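Local coordinates for HD-GYP domain-containing protein (Bdellovibrio bacteriovorus, PDB 3TM8), which belongs to the HD-GYP class of cyclic-di-GMP phosphodiesterases, carries two iron ions and is probably a metal-dependent hydrolase, though an unconventional member of its class, at residues T107-I112 with L154-N159; K142-I147 with L177-A182; I160-K165 with L290-G295; Q194-G199 with V279-A284. All coordinates share one frame; numbering follows the deposited sequence.

Contact 1 (T107-I112 with L154-N159); sequences TRADII and LSAVMN
Ala109 and Ala156 meet methyl to methyl, with 3.5 Å between Ala109 CB and Ala156 CB. The same methyl of Ala109 also touches one branch of Val157, its CB lying 3.9 Å from Val157 CG2. That branch stands beside the backbone N because CG1 takes the place anti to it (chi1 169°), which leaves CG2 on the flank that meets Ala109. With such small groups at the interface the backbones come close: the CA atoms of Ala109 and Val157 are only 5.4 Å apart. This is a small-residue contact between helices, in which helix 105-125 lies against the short helix 153-158, upstream of the iron ligand His170 in the chain, and all three touching residues are buried. Further out, Gln106 ties the two together in a polar frame: its NE2 bonds to the backbone O of Ala156 and to Asp110 OD1, and its OE1 accepts a bond from Asn159 ND2. The Val157 side chain also packs on Tyr143 of helix 130-149 and Thr176 of helix 167-185. On the flank of helix 105-125, Arg108 forms a salt bridge with Asp99 and hydrogen-bonds to Asn150, just past helix 130-149.

Contact 2 (K142-I147 with L177-A182); sequences KYVNFI and LSIALA
Ile179 reaches from helix 167-185 into a notch formed by Tyr143, Val144 and Ile147 of helix 130-149, and every interaction across the two segments is apolar. The aromatic part is made by the end of the isoleucine: its CD1 lies 3.7 Å from Tyr143 CD2 and also close to CE2, approaching the ring obliquely. The aliphatic part uses both branches. CD1 also touches Val144 CG2 at 4.0 Å, while Ile179 CG2 meets Ile147 CG2 at 3.9 Å. With CG2 anti to the backbone N and CG1 beside it (chi1 -70°), the two branches part, one running to Tyr143 and Val144, the other to Ile147. Within helix 130-149 itself, Ile147 CG1 lies over one face of the Tyr143 ring, 3.9 Å above its plane and displaced toward the rim, so that the ring and Ile179 share this neighbour. The polar interaction lies at the far end of the ring, where Tyr143 OH hydrogen-bonds to Thr176 OG1, one turn before Ile179, adding a second link to the same helix. The axes of 142-147 and 177-182 approach to 10.4 Å and cross at -63°. Around this crossing, Thr197 of helix 190-202 packs on both Val144 and Ile179, Ala153 of helix 153-158 lies against Ile147, and helix 105-125 contributes Ile112 and Gln116 to the surroundings of the Tyr143 ring.

Contact 3 (I160-K165 with L290-G295); sequences IENTDK and LITFEG
Lys165 reaches over from the loop between helices 153-158 and 167-185 to the C-terminal end of helix 276-293, the root of the lysine side chain touching Phe293 and its far end Thr292. Lys165 CB lies 4.0 Å from Phe293 CE1, and the lysine backbone O approaches the same carbon at the edge of the ring. The chain then bends at chi2 (-65°) and continues extended, running past Thr292 in the opposite sense. CD sits 3.9 Å from Thr292 CG2. CE follows at 3.5 Å from Thr292 O, and at the tip NZ donates a 2.7 Å hydrogen bond to that same Thr292 O, lying in the carbonyl plane with a C=O...N angle of 148°. The positive charge thus meets a carbonyl at the end of the helix, where the helix dipole would probably favour it.

Asn162, from the same loop, meets the same methyl of Thr292. Its CB packs on Thr292 CG2 at 3.9 Å, the two side chains nearly perpendicular. Two waters bridge to Thr292 OG1: one accepts from Asn162 N and donates to OG1 at 2.9 Å, while the other accepts from Asn162 ND2 and makes a weak bond to OG1. The hydroxyl is further held by Asp288 OD1, and Asn162 OD1 accepts from Thr166 N. Asn162 is the centre of an inverse gamma turn and also begins a type I beta turn ending at Lys165. Both segments border the di-iron site of the HD domain: Asn162 packs on the iron ligand His170, and the Phe293 ring meets His170 with the planes at about 50°.

Contact 4 (Q194-G199 with V279-A284); sequences QLLTLG and VLVSSA
Helices 190-202 and 276-293 both belong to the helical HD domain and both supply iron ligands close by: His203 and Asp204 follow directly on the first, and Asn285 lies on the second. Their contact here is a buried apolar one, in which Leu196 alone carries the side of helix 190-202 and inserts its forked end against Leu280 and Val281. The two leucine side chains stand roughly square to each other, and in the Leu280 conformer described here Leu196 CD2 lies 4.0 Å from Leu280 CD1. In that conformer Leu280 CD2 reaches both methyls of the fork, and is 4.0 Å from Leu196 CD1. Leu196 owes this reach to CG standing anti to the backbone N (chi1 169°), which extends the side chain toward the facing helix. The CA atoms of Leu196 and Val281 are 7.6 Å apart, and the two side chains share the gap.

Beyond the pair, Leu280 also packs on Ser178 and Leu181 of helix 167-185, and Val281 on Ile253 of helix 248-256, so that the interface is continuous with two further helices. Val281 lies next to the metal centre: its side chain is about 4 Å at the nearest from those of His203 and His257, ligands of different irons, and about 7 Å from an iron ion. The apolar contact thus borders the site. Leu196 and Val281 run antiparallel alongside each other, and here the fit is tight, since Leu196 CD1 and Val281 CG2 are 3.4 Å apart, inside normal carbon-carbon contact distance.

In the fold
Contacts 1 and 2 cross along the chain, their segments alternating, and touch where Leu154 packs on Ala180; their centres are 12 Å apart. Contact 2 lies still nearer contact 4, with 10 Å between centres, and Ser178 makes a join by packing on Ala284. Contacts 3 and 4 share helix 276-293, yet their centres are 19 Å apart; along the chain, contact 4 falls between the two segments of contact 3. Contact 1 meets contact 3 through Ile160. Contacts 1 and 2 join helices 105-125 and 130-149 to helices 153-158 and 167-185, while contacts 3 and 4 pack around the di-iron site of the HD domain.

Contact 1 (T107-I112 with L154-N159)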
loop_
_atom_site.group_PDB
_atom_site.type_symbol
_atom_site.label_atom_id
_atom_site.label_comp_id
_atom_site.label_asym_id
_atom_site.label_seq_id
_atom_site.Cartn_x
_atom_site.Cartn_y
_atom_site.Cartn_z
ATOM N N THR A 107 -8.440 -14.992 -4.058
ATOM C CA THR A 107 -7.941 -15.419 -2.766
ATOM C C THR A 107 -6.434 -15.208 -2.670
ATOM O O THR A 107 -5.928 -14.748 -1.651
ATOM C CB THR A 107 -8.337 -16.876 -2.470
ATOM O OG1 THR A 107 -9.765 -16.972 -2.509
ATOM C CG2 THR A 107 -7.849 -17.300 -1.100
ATOM N N ARG A 108 -5.717 -15.527 -3.744
ATOM C CA ARG A 108 -4.282 -15.267 -3.781
ATOM C C ARG A 108 -4.000 -13.771 -3.602
ATOM O O ARG A 108 -3.127 -13.386 -2.820
ATOM C CB ARG A 108 -3.684 -15.758 -5.097
ATOM C CG ARG A 108 -3.856 -17.258 -5.328
ATOM C CD ARG A 108 -3.203 -17.710 -6.627
ATOM N NE ARG A 108 -1.790 -17.371 -6.619
ATOM C CZ ARG A 108 -1.042 -17.220 -7.707
ATOM N NH1 ARG A 108 -1.563 -17.403 -8.913
ATOM N NH2 ARG A 108 0.236 -16.883 -7.580
ATOM N N ALA A 109 -4.745 -12.934 -4.322
ATOM C CA ALA A 109 -4.598 -11.486 -4.229
ATOM C C ALA A 109 -4.952 -10.971 -2.838
ATOM O O ALA A 109 -4.265 -10.099 -2.315
ATOM C CB ALA A 109 -5.438 -10.802 -5.281
ATOM N N ASP A 110 -6.015 -11.502 -2.235
ATOM C CA ASP A 110 -6.384 -11.109 -0.866
ATOM C C ASP A 110 -5.196 -11.319 0.069
ATOM O O ASP A 110 -4.840 -10.448 0.862
ATOM C CB ASP A 110 -7.558 -11.934 -0.335
ATOM C CG ASP A 110 -8.910 -11.511 -0.899
ATOM O OD1 ASP A 110 -8.990 -10.527 -1.668
ATOM O OD2 ASP A 110 -9.913 -12.177 -0.542
ATOM N N ILE A 111 -4.582 -12.494 -0.015
ATOM C CA ILE A 111 -3.462 -12.795 0.857
ATOM C C ILE A 111 -2.265 -11.901 0.556
ATOM O O ILE A 111 -1.668 -11.319 1.454
ATOM C CB ILE A 111 -3.060 -14.280 0.760
ATOM C CG1 ILE A 111 -4.181 -15.171 1.316
ATOM C CG2 ILE A 111 -1.744 -14.522 1.487
ATOM C CD1 ILE A 111 -4.043 -16.627 0.929
ATOM N N ILE A 112 -1.908 -11.790 -0.719
ATOM C CA ILE A 112 -0.696 -11.063 -1.076
ATOM C C ILE A 112 -0.836 -9.549 -0.825
ATOM O O ILE A 112 0.084 -8.921 -0.297
ATOM C CB ILE A 112 -0.281 -11.364 -2.520
ATOM C CG1 ILE A 112 0.179 -12.824 -2.606
ATOM C CG2 ILE A 112 0.823 -10.425 -2.969
ATOM C CD1 ILE A 112 0.239 -13.357 -4.009
ATOM N N LEU A 154 -3.585 -7.971 -11.165
ATOM C CA LEU A 154 -3.824 -6.550 -10.929
ATOM C C LEU A 154 -5.308 -6.290 -10.705
ATOM O O LEU A 154 -5.684 -5.564 -9.781
ATOM C CB LEU A 154 -3.286 -5.670 -12.064
ATOM C CG LEU A 154 -3.527 -4.173 -11.815
ATOM C CD1 LEU A 154 -2.373 -3.340 -12.330
ATOM C CD2 LEU A 154 -4.863 -3.696 -12.399
ATOM N N SER A 155 -6.161 -6.889 -11.530
ATOM C CA SER A 155 -7.597 -6.679 -11.384
ATOM C C SER A 155 -8.096 -7.192 -10.030
ATOM O O SER A 155 -8.917 -6.537 -9.374
ATOM C CB SER A 155 -8.368 -7.327 -12.537
ATOM O OG SER A 155 -8.124 -8.719 -12.599
ATOM N N ALA A 156 -7.595 -8.346 -9.600
ATOM C CA ALA A 156 -7.992 -8.892 -8.306
ATOM C C ALA A 156 -7.559 -7.990 -7.154
ATOM O O ALA A 156 -8.317 -7.771 -6.209
ATOM C CB ALA A 156 -7.425 -10.289 -8.131
ATOM N N VAL A 157 -6.339 -7.467 -7.221
ATOM C CA VAL A 157 -5.872 -6.565 -6.175
ATOM C C VAL A 157 -6.708 -5.287 -6.160
ATOM O O VAL A 157 -7.077 -4.788 -5.095
ATOM C CB VAL A 157 -4.365 -6.251 -6.309
ATOM C CG1 VAL A 157 -3.971 -5.111 -5.375
ATOM C CG2 VAL A 157 -3.542 -7.516 -6.016
ATOM N N MET A 158 -7.037 -4.782 -7.344
ATOM C CA MET A 158 -7.822 -3.556 -7.437
ATOM C C MET A 158 -9.271 -3.746 -6.968
ATOM O O MET A 158 -9.982 -2.772 -6.763
ATOM C CB MET A 158 -7.743 -2.956 -8.847
ATOM C CG MET A 158 -6.337 -2.484 -9.235
ATOM S SD MET A 158 -5.628 -1.196 -8.164
ATOM C CE MET A 158 -6.708 0.189 -8.505
ATOM N N ASN A 159 -9.693 -4.996 -6.788
ATOM C CA ASN A 159 -11.002 -5.306 -6.210
ATOM C C ASN A 159 -11.042 -5.138 -4.698
ATOM O O ASN A 159 -12.117 -5.146 -4.093
ATOM C CB ASN A 159 -11.401 -6.750 -6.513
ATOM C CG ASN A 159 -11.912 -6.941 -7.917
ATOM O OD1 ASN A 159 -12.418 -6.010 -8.543
ATOM N ND2 ASN A 159 -11.790 -8.166 -8.420
#

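Contact 2 (K142-I147 with L177-A182)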
loop_
_atom_site.group_PDB
_atom_site.type_symbol
_atom_site.label_atom_id
_atom_site.label_comp_id
_atom_site.label_asym_id
_atom_site.label_seq_id
_atom_site.Cartn_x
_atom_site.Cartn_y
_atom_site.Cartn_z
ATOM N N LYS A 142 8.867 -10.067 -5.135
ATOM C CA LYS A 142 7.908 -11.151 -5.316
ATOM C C LYS A 142 6.580 -10.606 -5.830
ATOM O O LYS A 142 5.908 -11.239 -6.635
ATOM C CB LYS A 142 7.695 -11.924 -4.009
ATOM C CG LYS A 142 8.944 -12.644 -3.529
ATOM C CD LYS A 142 8.746 -13.260 -2.146
ATOM C CE LYS A 142 7.622 -14.284 -2.134
ATOM N NZ LYS A 142 7.970 -15.545 -2.845
ATOM N N TYR A 143 6.211 -9.419 -5.362
ATOM C CA TYR A 143 4.976 -8.773 -5.780
ATOM C C TYR A 143 5.016 -8.388 -7.259
ATOM O O TYR A 143 4.059 -8.636 -8.001
ATOM C CB TYR A 143 4.681 -7.554 -4.897
ATOM C CG TYR A 143 3.286 -7.023 -5.094
ATOM C CD1 TYR A 143 2.178 -7.848 -4.926
ATOM C CD2 TYR A 143 3.062 -5.694 -5.436
ATOM C CE1 TYR A 143 0.904 -7.380 -5.110
ATOM C CE2 TYR A 143 1.779 -5.216 -5.620
ATOM C CZ TYR A 143 0.706 -6.066 -5.455
ATOM O OH TYR A 143 -0.580 -5.637 -5.634
ATOM N N VAL A 144 6.120 -7.798 -7.696
ATOM C CA VAL A 144 6.273 -7.498 -9.121
ATOM C C VAL A 144 6.046 -8.777 -9.931
ATOM O O VAL A 144 5.310 -8.784 -10.924
ATOM C CB VAL A 144 7.666 -6.912 -9.468
ATOM C CG1 VAL A 144 7.862 -6.826 -10.992
ATOM C CG2 VAL A 144 7.845 -5.546 -8.828
ATOM N N ASN A 145 6.672 -9.870 -9.505
ATOM C CA ASN A 145 6.529 -11.118 -10.237
ATOM C C ASN A 145 5.097 -11.632 -10.245
ATOM O O ASN A 145 4.626 -12.141 -11.260
ATOM C CB ASN A 145 7.494 -12.181 -9.720
ATOM C CG ASN A 145 7.412 -13.456 -10.521
ATOM O OD1 ASN A 145 7.639 -13.446 -11.730
ATOM N ND2 ASN A 145 7.084 -14.558 -9.859
ATOM N N PHE A 146 4.406 -11.501 -9.116
ATOM C CA PHE A 146 3.011 -11.909 -9.032
ATOM C C PHE A 146 2.144 -11.130 -10.023
ATOM O O PHE A 146 1.353 -11.713 -10.771
ATOM C CB PHE A 146 2.513 -11.718 -7.597
ATOM C CG PHE A 146 1.022 -11.928 -7.415
ATOM C CD1 PHE A 146 0.447 -13.182 -7.587
ATOM C CD2 PHE A 146 0.199 -10.867 -7.048
ATOM C CE1 PHE A 146 -0.922 -13.374 -7.409
ATOM C CE2 PHE A 146 -1.165 -11.051 -6.869
ATOM C CZ PHE A 146 -1.727 -12.308 -7.046
ATOM N N ILE A 147 2.291 -9.808 -10.027
ATOM C CA ILE A 147 1.501 -8.966 -10.916
ATOM C C ILE A 147 1.848 -9.231 -12.391
ATOM O O ILE A 147 0.962 -9.273 -13.251
ATOM C CB ILE A 147 1.688 -7.475 -10.585
ATOM C CG1 ILE A 147 1.188 -7.163 -9.163
ATOM C CG2 ILE A 147 0.990 -6.600 -11.633
ATOM C CD1 ILE A 147 -0.297 -7.374 -8.954
ATOM N N LEU A 177 -0.506 0.071 -9.285
ATOM C CA LEU A 177 -0.652 0.944 -10.437
ATOM C C LEU A 177 0.715 1.304 -10.997
ATOM O O LEU A 177 0.885 1.401 -12.208
ATOM C CB LEU A 177 -1.407 2.212 -10.057
ATOM C CG LEU A 177 -2.857 2.060 -9.598
ATOM C CD1 LEU A 177 -3.377 3.385 -9.057
ATOM C CD2 LEU A 177 -3.747 1.557 -10.740
ATOM N N SER A 178 1.698 1.485 -10.122
ATOM C CA SER A 178 3.045 1.818 -10.584
ATOM C C SER A 178 3.697 0.689 -11.390
ATOM O O SER A 178 4.364 0.943 -12.398
ATOM C CB SER A 178 3.945 2.223 -9.411
ATOM O OG SER A 178 3.503 3.431 -8.806
ATOM N N ILE A 179 3.518 -0.550 -10.945
ATOM C CA ILE A 179 4.048 -1.694 -11.695
ATOM C C ILE A 179 3.423 -1.738 -13.086
ATOM O O ILE A 179 4.119 -1.890 -14.101
ATOM C CB ILE A 179 3.766 -3.036 -10.972
ATOM C CG1 ILE A 179 4.611 -3.147 -9.700
ATOM C CG2 ILE A 179 4.036 -4.221 -11.914
ATOM C CD1 ILE A 179 4.092 -4.177 -8.702
ATOM N N ALA A 180 2.105 -1.586 -13.142
ATOM C CA ALA A 180 1.405 -1.615 -14.420
ATOM C C ALA A 180 1.832 -0.452 -15.315
ATOM O O ALA A 180 2.014 -0.631 -16.518
ATOM C CB ALA A 180 -0.106 -1.611 -14.213
ATOM N N LEU A 181 2.001 0.732 -14.733
ATOM C CA LEU A 181 2.431 1.902 -15.497
ATOM C C LEU A 181 3.844 1.696 -16.051
ATOM O O LEU A 181 4.130 2.008 -17.212
ATOM C CB LEU A 181 2.349 3.165 -14.634
ATOM C CG LEU A 181 2.837 4.469 -15.266
ATOM C CD1 LEU A 181 2.109 4.750 -16.572
ATOM C CD2 LEU A 181 2.611 5.595 -14.283
ATOM N N ALA A 182 4.727 1.157 -15.220
ATOM C CA ALA A 182 6.093 0.875 -15.644
ATOM C C ALA A 182 6.106 -0.058 -16.851
ATOM O O ALA A 182 6.854 0.163 -17.811
ATOM C CB ALA A 182 6.886 0.273 -14.487
#

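Contact 3 (I160-K165 with L290-G295)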
loop_
_atom_site.group_PDB
_atom_site.type_symbol
_atom_site.label_atom_id
_atom_site.label_comp_id
_atom_site.label_asym_id
_atom_site.label_seq_id
_atom_site.Cartn_x
_atom_site.Cartn_y
_atom_site.Cartn_z
ATOM N N ILE A 160 -9.872 -5.017 -4.081
ATOM C CA ILE A 160 -9.802 -4.946 -2.631
ATOM C C ILE A 160 -9.857 -3.482 -2.197
ATOM O O ILE A 160 -8.839 -2.795 -2.142
ATOM C CB ILE A 160 -8.523 -5.627 -2.094
ATOM C CG1 ILE A 160 -8.350 -7.023 -2.717
ATOM C CG2 ILE A 160 -8.557 -5.714 -0.570
ATOM C CD1 ILE A 160 -7.007 -7.663 -2.419
ATOM N N GLU A 161 -11.060 -3.007 -1.899
ATOM C CA GLU A 161 -11.270 -1.600 -1.602
ATOM C C GLU A 161 -10.573 -1.182 -0.312
ATOM O O GLU A 161 -10.529 -1.933 0.660
ATOM C CB GLU A 161 -12.770 -1.301 -1.520
ATOM C CG GLU A 161 -13.097 0.167 -1.282
ATOM C CD GLU A 161 -14.588 0.456 -1.274
ATOM O OE1 GLU A 161 -15.383 -0.461 -1.576
ATOM O OE2 GLU A 161 -14.963 1.608 -0.964
ATOM N N ASN A 162 -10.041 0.034 -0.304
ATOM C CA ASN A 162 -9.400 0.583 0.883
ATOM C C ASN A 162 -10.462 1.244 1.767
ATOM O O ASN A 162 -10.534 2.470 1.863
ATOM C CB ASN A 162 -8.316 1.579 0.454
ATOM C CG ASN A 162 -7.424 2.028 1.602
ATOM O OD1 ASN A 162 -7.665 1.703 2.772
ATOM N ND2 ASN A 162 -6.389 2.793 1.275
ATOM N N THR A 163 -11.284 0.414 2.406
ATOM C CA THR A 163 -12.456 0.892 3.142
ATOM C C THR A 163 -12.111 1.822 4.307
ATOM O O THR A 163 -12.854 2.759 4.615
ATOM C CB THR A 163 -13.347 -0.289 3.645
ATOM O OG1 THR A 163 -12.681 -1.013 4.693
ATOM C CG2 THR A 163 -13.680 -1.235 2.502
ATOM N N ASP A 164 -10.980 1.565 4.945
ATOM C CA ASP A 164 -10.568 2.315 6.128
ATOM C C ASP A 164 -9.618 3.462 5.772
ATOM O O ASP A 164 -9.168 4.195 6.647
ATOM C CB ASP A 164 -9.911 1.382 7.149
ATOM C CG ASP A 164 -10.866 0.332 7.688
ATOM O OD1 ASP A 164 -12.044 0.655 7.965
ATOM O OD2 ASP A 164 -10.428 -0.821 7.850
ATOM N N LYS A 165 -9.315 3.602 4.483
ATOM C CA LYS A 165 -8.517 4.720 3.971
ATOM C C LYS A 165 -7.126 4.799 4.604
ATOM O O LYS A 165 -6.655 5.885 4.942
ATOM C CB LYS A 165 -9.254 6.048 4.175
ATOM C CG LYS A 165 -10.713 6.013 3.778
ATOM C CD LYS A 165 -10.875 5.796 2.286
ATOM C CE LYS A 165 -12.360 5.745 1.919
ATOM N NZ LYS A 165 -12.580 5.699 0.452
ATOM N N LEU A 290 -7.440 10.591 -5.849
ATOM C CA LEU A 290 -8.756 10.982 -6.349
ATOM C C LEU A 290 -9.786 9.901 -6.070
ATOM O O LEU A 290 -10.880 10.178 -5.577
ATOM C CB LEU A 290 -8.729 11.299 -7.852
ATOM C CG LEU A 290 -7.955 12.561 -8.228
ATOM C CD1 LEU A 290 -8.093 12.843 -9.726
ATOM C CD2 LEU A 290 -8.419 13.757 -7.406
ATOM N N ILE A 291 -9.428 8.663 -6.380
ATOM C CA ILE A 291 -10.379 7.569 -6.305
ATOM C C ILE A 291 -10.688 7.155 -4.864
ATOM O O ILE A 291 -11.855 7.002 -4.489
ATOM C CB ILE A 291 -9.877 6.379 -7.123
ATOM C CG1 ILE A 291 -9.874 6.750 -8.608
ATOM C CG2 ILE A 291 -10.729 5.147 -6.857
ATOM C CD1 ILE A 291 -9.034 5.837 -9.474
ATOM N N THR A 292 -9.645 7.014 -4.052
ATOM C CA THR A 292 -9.789 6.506 -2.689
ATOM C C THR A 292 -10.041 7.586 -1.633
ATOM O O THR A 292 -10.869 7.393 -0.743
ATOM C CB THR A 292 -8.574 5.649 -2.310
ATOM O OG1 THR A 292 -8.576 4.473 -3.131
ATOM C CG2 THR A 292 -8.621 5.232 -0.838
ATOM N N PHE A 293 -9.352 8.721 -1.729
ATOM C CA PHE A 293 -9.475 9.764 -0.708
ATOM C C PHE A 293 -10.460 10.873 -1.080
ATOM O O PHE A 293 -10.879 11.621 -0.205
ATOM C CB PHE A 293 -8.119 10.411 -0.389
ATOM C CG PHE A 293 -7.100 9.480 0.208
ATOM C CD1 PHE A 293 -7.441 8.576 1.207
ATOM C CD2 PHE A 293 -5.777 9.554 -0.205
ATOM C CE1 PHE A 293 -6.477 7.732 1.761
ATOM C CE2 PHE A 293 -4.810 8.721 0.344
ATOM C CZ PHE A 293 -5.159 7.811 1.327
ATOM N N GLU A 294 -10.815 11.001 -2.357
ATOM C CA GLU A 294 -11.655 12.125 -2.780
ATOM C C GLU A 294 -12.968 11.691 -3.435
ATOM O O GLU A 294 -13.762 12.530 -3.856
ATOM C CB GLU A 294 -10.856 13.094 -3.677
ATOM C CG GLU A 294 -9.555 13.559 -3.007
ATOM C CD GLU A 294 -8.921 14.803 -3.620
ATOM O OE1 GLU A 294 -9.531 15.427 -4.514
ATOM O OE2 GLU A 294 -7.808 15.172 -3.173
ATOM N N GLY A 295 -13.205 10.385 -3.496
ATOM C CA GLY A 295 -14.468 9.858 -3.989
ATOM C C GLY A 295 -14.737 10.067 -5.471
ATOM O O GLY A 295 -15.884 10.015 -5.914
HETATM O O HOH W 1 -5.975 2.793 -1.679
HETATM O O HOH W 2 -10.368 2.323 -2.303
#

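Contact 4 (Q194-G199 with V279-A284)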
loop_
_atom_site.group_PDB
_atom_site.type_symbol
_atom_site.label_atom_id
_atom_site.label_comp_id
_atom_site.label_asym_id
_atom_site.label_seq_id
_atom_site.Cartn_x
_atom_site.Cartn_y
_atom_site.Cartn_z
ATOM N N GLN A 194 11.640 -3.329 -8.861
ATOM C CA GLN A 194 11.618 -3.675 -7.443
ATOM C C GLN A 194 11.652 -2.410 -6.580
ATOM O O GLN A 194 10.881 -2.272 -5.636
ATOM C CB GLN A 194 12.794 -4.574 -7.085
ATOM C CG GLN A 194 12.876 -4.909 -5.609
ATOM C CD GLN A 194 14.032 -5.836 -5.331
ATOM O OE1 GLN A 194 15.073 -5.751 -5.990
ATOM N NE2 GLN A 194 13.852 -6.748 -4.392
ATOM N N LEU A 195 12.555 -1.490 -6.896
ATOM C CA LEU A 195 12.705 -0.275 -6.098
ATOM C C LEU A 195 11.527 0.686 -6.268
ATOM O O LEU A 195 11.133 1.352 -5.312
ATOM C CB LEU A 195 14.033 0.420 -6.405
ATOM C CG LEU A 195 15.268 -0.391 -5.992
ATOM C CD1 LEU A 195 16.539 0.379 -6.298
ATOM C CD2 LEU A 195 15.199 -0.779 -4.509
ATOM N N LEU A 196 10.959 0.737 -7.469
ATOM C CA LEU A 196 9.742 1.492 -7.740
ATOM C C LEU A 196 8.608 0.983 -6.857
ATOM O O LEU A 196 7.885 1.762 -6.234
ATOM C CB LEU A 196 9.364 1.357 -9.219
ATOM C CG LEU A 196 7.979 1.855 -9.638
ATOM C CD1 LEU A 196 7.874 3.360 -9.467
ATOM C CD2 LEU A 196 7.665 1.443 -11.074
ATOM N N THR A 197 8.463 -0.338 -6.813
ATOM C CA THR A 197 7.406 -0.971 -6.041
ATOM C C THR A 197 7.598 -0.702 -4.549
ATOM O O THR A 197 6.654 -0.332 -3.834
ATOM C CB THR A 197 7.368 -2.479 -6.327
ATOM O OG1 THR A 197 7.103 -2.670 -7.722
ATOM C CG2 THR A 197 6.293 -3.179 -5.499
ATOM N N LEU A 198 8.828 -0.878 -4.079
ATOM C CA LEU A 198 9.142 -0.628 -2.677
ATOM C C LEU A 198 8.896 0.833 -2.284
ATOM O O LEU A 198 8.294 1.121 -1.238
ATOM C CB LEU A 198 10.587 -1.034 -2.384
ATOM C CG LEU A 198 11.084 -0.861 -0.954
ATOM C CD1 LEU A 198 10.209 -1.634 0.040
ATOM C CD2 LEU A 198 12.550 -1.295 -0.865
ATOM N N GLY A 199 9.375 1.758 -3.110
ATOM C CA GLY A 199 9.162 3.165 -2.848
ATOM C C GLY A 199 7.690 3.517 -2.849
ATOM O O GLY A 199 7.215 4.248 -1.968
ATOM N N VAL A 279 8.450 10.388 -10.565
ATOM C CA VAL A 279 7.446 10.979 -11.443
ATOM C C VAL A 279 6.328 9.962 -11.695
ATOM O O VAL A 279 5.144 10.309 -11.690
ATOM C CB VAL A 279 8.058 11.450 -12.783
ATOM C CG1 VAL A 279 6.985 12.094 -13.661
ATOM C CG2 VAL A 279 9.198 12.415 -12.523
ATOM N N LEU A 280 6.716 8.704 -11.894
ATOM C CA LEU A 280 5.763 7.633 -12.104
ATOM C C LEU A 280 4.875 7.447 -10.862
ATOM O O LEU A 280 3.646 7.396 -10.968
ATOM C CB LEU A 280 6.528 6.351 -12.453
ATOM C CG LEU A 280 5.773 5.188 -13.086
ATOM C CD1 LEU A 280 6.723 4.220 -13.773
ATOM C CD2 LEU A 280 4.969 4.472 -12.029
ATOM N N VAL A 281 5.497 7.357 -9.691
ATOM C CA VAL A 281 4.734 7.199 -8.458
ATOM C C VAL A 281 3.828 8.405 -8.209
ATOM O O VAL A 281 2.703 8.254 -7.730
ATOM C CB VAL A 281 5.647 6.948 -7.243
ATOM C CG1 VAL A 281 4.825 6.887 -5.962
ATOM C CG2 VAL A 281 6.418 5.651 -7.423
ATOM N N SER A 282 4.316 9.600 -8.528
ATOM C CA SER A 282 3.497 10.799 -8.381
ATOM C C SER A 282 2.199 10.695 -9.188
ATOM O O SER A 282 1.122 11.027 -8.686
ATOM C CB SER A 282 4.275 12.054 -8.766
ATOM O OG SER A 282 3.433 13.188 -8.673
ATOM N N SER A 283 2.301 10.240 -10.433
ATOM C CA SER A 283 1.124 10.058 -11.276
ATOM C C SER A 283 0.172 8.995 -10.723
ATOM O O SER A 283 -1.038 9.215 -10.643
ATOM C CB SER A 283 1.533 9.696 -12.709
ATOM O OG SER A 283 2.369 10.694 -13.274
ATOM N N ALA A 284 0.720 7.843 -10.350
ATOM C CA ALA A 284 -0.083 6.756 -9.807
ATOM C C ALA A 284 -0.762 7.173 -8.505
ATOM O O ALA A 284 -1.940 6.877 -8.286
ATOM C CB ALA A 284 0.777 5.527 -9.579
#